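Local coordinates for protein UTP--glucose-1-phosphate uridylyltransferase YngB (Bacillus subtilis, PDB 7O2N) that catalyses the formation of UDP-glucose and diphosphate from UTP and glucose 1-phosphate, a step in glycolipid synthesis and wall teichoic acid glucosylation, at residues S215-I220 / I228-A233; G153-G158 / V208-I213. All coordinates share one frame; numbering follows the deposited sequence.

Contact 1 (S215-I220 / I228-A233); sequences SVLKTI and IQLTDA
Leu217 reaches from helix 213-219 to the start of helix 230-240 and has the largest share of the buried surface. Its two branches meet different nearest partners. CD2 lies 3.5 Å from CG2 of Ile228, and the two side chains cross at a slant. CD1 turns to the end of Leu230, where the CD1 atoms of Leu217 and Leu230 are a looser 4.4 Å apart. The methyl of Ala233 sits against the branch point, with Leu217 CG 3.8 Å from Ala233 CB. Having only a methyl here is consistent with the close approach of the backbones, where the CA atoms of Leu217 and Ala233 are 5.6 Å apart. Ile228 precedes the helix. Its CG2 lies anti to the backbone N, and this is the branch that meets Leu217. Val216 adds a flank, with CG1 4.0 Å from Ala233 CB. Ile220, one turn on from Val216, approaches Asp232 at the rim, with Ile220 CG2 4.4 Å from Asp232 CB. Val114 and Leu115 of helix 109-116 also touch Leu217, and Leu115 reaches Ile228 as well. The contact is thus mainly apolar and depends on side-chain shape and burial rather than on polar bonds between the two segments.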
loop_
_atom_site.group_PDB
_atom_site.type_symbol
_atom_site.label_atom_id
_atom_site.label_comp_id
_atom_site.label_asym_id
_atom_site.label_seq_id
_atom_site.Cartn_x
_atom_site.Cartn_y
_atom_site.Cartn_z
ATOM N N SER A 215 8.618 33.253 -16.020
ATOM C CA SER A 215 9.024 34.613 -15.699
ATOM C C SER A 215 8.356 35.025 -14.392
ATOM O O SER A 215 9.017 35.285 -13.379
ATOM C CB SER A 215 8.613 35.541 -16.810
ATOM O OG SER A 215 8.449 34.810 -18.019
ATOM N N VAL A 216 7.021 35.028 -14.454
ATOM C CA VAL A 216 6.140 35.334 -13.342
ATOM C C VAL A 216 6.673 34.686 -12.063
ATOM O O VAL A 216 6.852 35.373 -11.052
ATOM C CB VAL A 216 4.699 34.887 -13.655
ATOM C CG1 VAL A 216 3.730 35.347 -12.581
ATOM C CG2 VAL A 216 4.234 35.357 -15.028
ATOM N N LEU A 217 6.944 33.371 -12.127
ATOM C CA LEU A 217 7.287 32.607 -10.935
ATOM C C LEU A 217 8.663 33.023 -10.419
ATOM O O LEU A 217 8.912 32.948 -9.219
ATOM C CB LEU A 217 7.210 31.099 -11.221
ATOM C CG LEU A 217 5.932 30.382 -10.767
ATOM C CD1 LEU A 217 5.649 29.160 -11.621
ATOM C CD2 LEU A 217 6.001 29.989 -9.301
ATOM N N LYS A 218 9.529 33.480 -11.337
ATOM C CA LYS A 218 10.898 33.860 -11.016
ATOM C C LYS A 218 10.910 35.157 -10.204
ATOM O O LYS A 218 11.586 35.202 -9.171
ATOM C CB LYS A 218 11.791 33.865 -12.264
ATOM N N THR A 219 10.129 36.169 -10.635
ATOM C CA THR A 219 10.137 37.488 -10.007
ATOM C C THR A 219 9.666 37.425 -8.554
ATOM O O THR A 219 10.338 37.951 -7.663
ATOM C CB THR A 219 9.304 38.535 -10.759
ATOM O OG1 THR A 219 7.989 38.000 -10.919
ATOM C CG2 THR A 219 9.928 38.975 -12.067
ATOM N N ILE A 220 8.512 36.775 -8.341
ATOM C CA ILE A 220 7.884 36.562 -7.040
ATOM C C ILE A 220 8.926 36.130 -6.000
ATOM O O ILE A 220 8.757 36.377 -4.805
ATOM C CB ILE A 220 6.781 35.477 -7.152
ATOM C CG1 ILE A 220 5.889 35.601 -8.392
ATOM C CG2 ILE A 220 5.983 35.346 -5.861
ATOM C CD1 ILE A 220 5.055 36.856 -8.437
ATOM N N ILE A 228 8.242 29.611 -2.672
ATOM C CA ILE A 228 7.520 30.064 -3.854
ATOM C C ILE A 228 6.174 29.341 -3.940
ATOM O O ILE A 228 6.098 28.249 -4.490
ATOM C CB ILE A 228 8.355 29.857 -5.145
ATOM C CG1 ILE A 228 9.835 30.211 -4.973
ATOM C CG2 ILE A 228 7.746 30.604 -6.320
ATOM C CD1 ILE A 228 10.658 30.081 -6.248
ATOM N N GLN A 229 5.114 29.968 -3.416
ATOM C CA GLN A 229 3.752 29.477 -3.550
ATOM C C GLN A 229 3.278 29.652 -5.000
ATOM O O GLN A 229 3.505 30.694 -5.605
ATOM C CB GLN A 229 2.876 30.220 -2.537
ATOM C CG GLN A 229 1.446 29.719 -2.461
ATOM C CD GLN A 229 1.463 28.297 -1.968
ATOM O OE1 GLN A 229 2.207 27.967 -1.044
ATOM N NE2 GLN A 229 0.672 27.446 -2.607
ATOM N N LEU A 230 2.596 28.641 -5.563
ATOM C CA LEU A 230 2.224 28.669 -6.976
ATOM C C LEU A 230 1.010 29.572 -7.182
ATOM O O LEU A 230 0.735 30.043 -8.288
ATOM C CB LEU A 230 1.965 27.238 -7.478
ATOM C CG LEU A 230 1.172 27.077 -8.783
ATOM C CD1 LEU A 230 1.828 27.768 -9.968
ATOM C CD2 LEU A 230 0.955 25.612 -9.116
ATOM N N THR A 231 0.277 29.793 -6.094
ATOM C CA THR A 231 -0.964 30.543 -6.162
ATOM C C THR A 231 -0.645 32.014 -6.413
ATOM O O THR A 231 -1.286 32.664 -7.236
ATOM C CB THR A 231 -1.788 30.308 -4.896
ATOM O OG1 THR A 231 -1.338 29.076 -4.333
ATOM C CG2 THR A 231 -3.266 30.192 -5.181
ATOM N N ASP A 232 0.391 32.511 -5.726
ATOM C CA ASP A 232 0.803 33.905 -5.815
ATOM C C ASP A 232 1.159 34.281 -7.253
ATOM O O ASP A 232 1.042 35.443 -7.644
ATOM C CB ASP A 232 1.903 34.200 -4.793
ATOM C CG ASP A 232 1.503 33.828 -3.369
ATOM O OD1 ASP A 232 0.358 33.339 -3.159
ATOM O OD2 ASP A 232 2.349 33.993 -2.474
ATOM N N ALA A 233 1.570 33.284 -8.041
ATOM C CA ALA A 233 1.944 33.516 -9.423
ATOM C C ALA A 233 0.692 33.530 -10.289
ATOM O O ALA A 233 0.681 34.068 -11.392
ATOM C CB ALA A 233 2.921 32.475 -9.893
#

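Contact 2 (G153-G158 / V208-I213)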
loop_
_atom_site.group_PDB
_atom_site.type_symbol
_atom_site.label_atom_id
_atom_site.label_comp_id
_atom_site.label_asym_id
_atom_site.label_seq_id
_atom_site.Cartn_x
_atom_site.Cartn_y
_atom_site.Cartn_z
ATOM N N GLY A 153 -7.294 30.193 -23.828
ATOM C CA GLY A 153 -5.850 30.284 -23.960
ATOM C C GLY A 153 -5.149 30.975 -22.787
ATOM O O GLY A 153 -3.958 31.257 -22.873
ATOM N N THR A 154 -5.865 31.252 -21.694
ATOM C CA THR A 154 -5.223 31.736 -20.483
ATOM C C THR A 154 -4.938 30.565 -19.550
ATOM O O THR A 154 -5.320 29.428 -19.835
ATOM C CB THR A 154 -6.128 32.675 -19.677
ATOM O OG1 THR A 154 -7.495 32.304 -19.865
ATOM C CG2 THR A 154 -5.924 34.131 -20.013
ATOM N N GLU A 155 -4.285 30.884 -18.423
ATOM C CA GLU A 155 -4.040 29.952 -17.333
ATOM C C GLU A 155 -5.391 29.487 -16.793
ATOM O O GLU A 155 -6.115 30.282 -16.206
ATOM C CB GLU A 155 -3.207 30.622 -16.234
ATOM C CG GLU A 155 -1.716 30.739 -16.534
ATOM C CD GLU A 155 -1.241 31.768 -17.559
ATOM O OE1 GLU A 155 -2.074 32.588 -18.025
ATOM O OE2 GLU A 155 -0.027 31.747 -17.903
ATOM N N VAL A 156 -5.728 28.213 -17.031
ATOM C CA VAL A 156 -6.956 27.595 -16.550
ATOM C C VAL A 156 -6.682 26.761 -15.291
ATOM O O VAL A 156 -5.651 26.108 -15.169
ATOM C CB VAL A 156 -7.713 26.816 -17.656
ATOM C CG1 VAL A 156 -7.069 26.899 -19.033
ATOM C CG2 VAL A 156 -8.090 25.387 -17.289
ATOM N N VAL A 157 -7.620 26.816 -14.337
ATOM C CA VAL A 157 -7.566 26.087 -13.076
ATOM C C VAL A 157 -8.739 25.102 -13.041
ATOM O O VAL A 157 -9.806 25.380 -13.577
ATOM C CB VAL A 157 -7.606 27.063 -11.879
ATOM C CG1 VAL A 157 -8.509 26.567 -10.780
ATOM C CG2 VAL A 157 -6.239 27.391 -11.309
ATOM N N GLY A 158 -8.539 23.944 -12.403
ATOM C CA GLY A 158 -9.571 22.935 -12.216
ATOM C C GLY A 158 -10.208 23.034 -10.829
ATOM O O GLY A 158 -9.508 23.013 -9.811
ATOM N N VAL A 208 -3.626 24.078 -16.138
ATOM C CA VAL A 208 -2.926 24.267 -17.389
ATOM C C VAL A 208 -2.301 25.661 -17.355
ATOM O O VAL A 208 -2.928 26.613 -16.906
ATOM C CB VAL A 208 -3.853 24.020 -18.585
ATOM C CG1 VAL A 208 -3.210 24.429 -19.898
ATOM C CG2 VAL A 208 -4.229 22.555 -18.645
ATOM N N LEU A 209 -1.022 25.753 -17.747
ATOM C CA LEU A 209 -0.257 26.982 -17.610
ATOM C C LEU A 209 0.459 27.349 -18.909
ATOM O O LEU A 209 0.624 26.526 -19.816
ATOM C CB LEU A 209 0.755 26.818 -16.470
ATOM C CG LEU A 209 0.162 26.619 -15.083
ATOM C CD1 LEU A 209 1.264 26.704 -14.035
ATOM C CD2 LEU A 209 -0.920 27.655 -14.808
ATOM N N ASN A 210 0.883 28.617 -18.968
ATOM C CA ASN A 210 1.644 29.113 -20.101
ATOM C C ASN A 210 3.102 29.262 -19.688
ATOM O O ASN A 210 3.403 29.475 -18.509
ATOM C CB ASN A 210 1.048 30.412 -20.656
ATOM C CG ASN A 210 -0.119 30.155 -21.580
ATOM O OD1 ASN A 210 -1.174 30.764 -21.435
ATOM N ND2 ASN A 210 0.061 29.222 -22.505
ATOM N N SER A 211 3.986 29.121 -20.684
ATOM C CA SER A 211 5.410 29.372 -20.543
ATOM C C SER A 211 5.639 30.662 -19.758
ATOM O O SER A 211 6.488 30.698 -18.865
ATOM C CB SER A 211 6.023 29.465 -21.894
ATOM O OG SER A 211 5.236 28.754 -22.842
ATOM N N SER A 212 4.861 31.707 -20.096
ATOM C CA SER A 212 4.864 32.996 -19.412
ATOM C C SER A 212 5.053 32.803 -17.914
ATOM O O SER A 212 5.831 33.519 -17.299
ATOM C CB SER A 212 3.597 33.757 -19.676
ATOM O OG SER A 212 2.819 33.093 -20.668
ATOM N N ILE A 213 4.345 31.810 -17.358
ATOM C CA ILE A 213 4.251 31.603 -15.922
ATOM C C ILE A 213 5.640 31.447 -15.304
ATOM O O ILE A 213 5.801 31.589 -14.090
ATOM C CB ILE A 213 3.307 30.426 -15.591
ATOM C CG1 ILE A 213 2.605 30.613 -14.247
ATOM C CG2 ILE A 213 3.999 29.081 -15.684
ATOM C CD1 ILE A 213 1.610 31.758 -14.246
#
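Val156 and Val208 lie side by side on neighbouring antiparallel strands, with their side chains on the same face of the sheet, and are joined by two backbone bonds of unequal quality. The firmer one runs from Val208 N to Val156 O, 3.0 Å and fairly straight at 163°. The return bond from Val156 N to Val208 O is weak, 3.2 Å long and bent to 129°. Val208 O also receives a CA-H...O contact from Glu155, with CA and O 3.5 Å apart. Beyond this pair a side chain replaces the backbone as acceptor. Asn210 N points to Glu155 OE2 in a weak bond of 3.4 Å. A bend at chi2 (74°) turns the Glu155 carboxylate along the other segment. Glu155 CG packs on Leu209 CD2 at 3.6 Å, and the two side chains cross at about a right angle. After the strand, Ile213 N bonds to Asn210 O at 2.8 Å, and Ser211 OG is held by the backbone O of Glu124. On the other edges, Leu209 bonds through its backbone to Phe126, and Val157 to His244 and Arg246. Tyr149 of helix 141-152 touches Val156 and Val208. The arrangement is an antiparallel strand pair within the mixed central sheet of a GT-A type nucleotidyltransferase, with helices packed against it.

In the fold
Contact 2 comes first along the chain and contact 1 follows, with strand 206-210 leading into helix 213-219. Their centres are about 13 Å apart, on the same side of the chain's centre. Contact 2 joins strands 156-161 and 206-210 of the large mixed sheet. Contact 1 joins the two helices that come next, 213-219 and 230-240. The two contacts touch directly: Ile213 CD1 is 3.8 Å from Ala233 O, and CD1 of Leu209 is 4.2 Å from CD1 of Leu230. Further along helix 230-240, Leu234 and Val237 pack on residues of contact 2. Helix 230-240 thus lies against both helix 213-219 and the sheet of the nucleotidyltransferase fold.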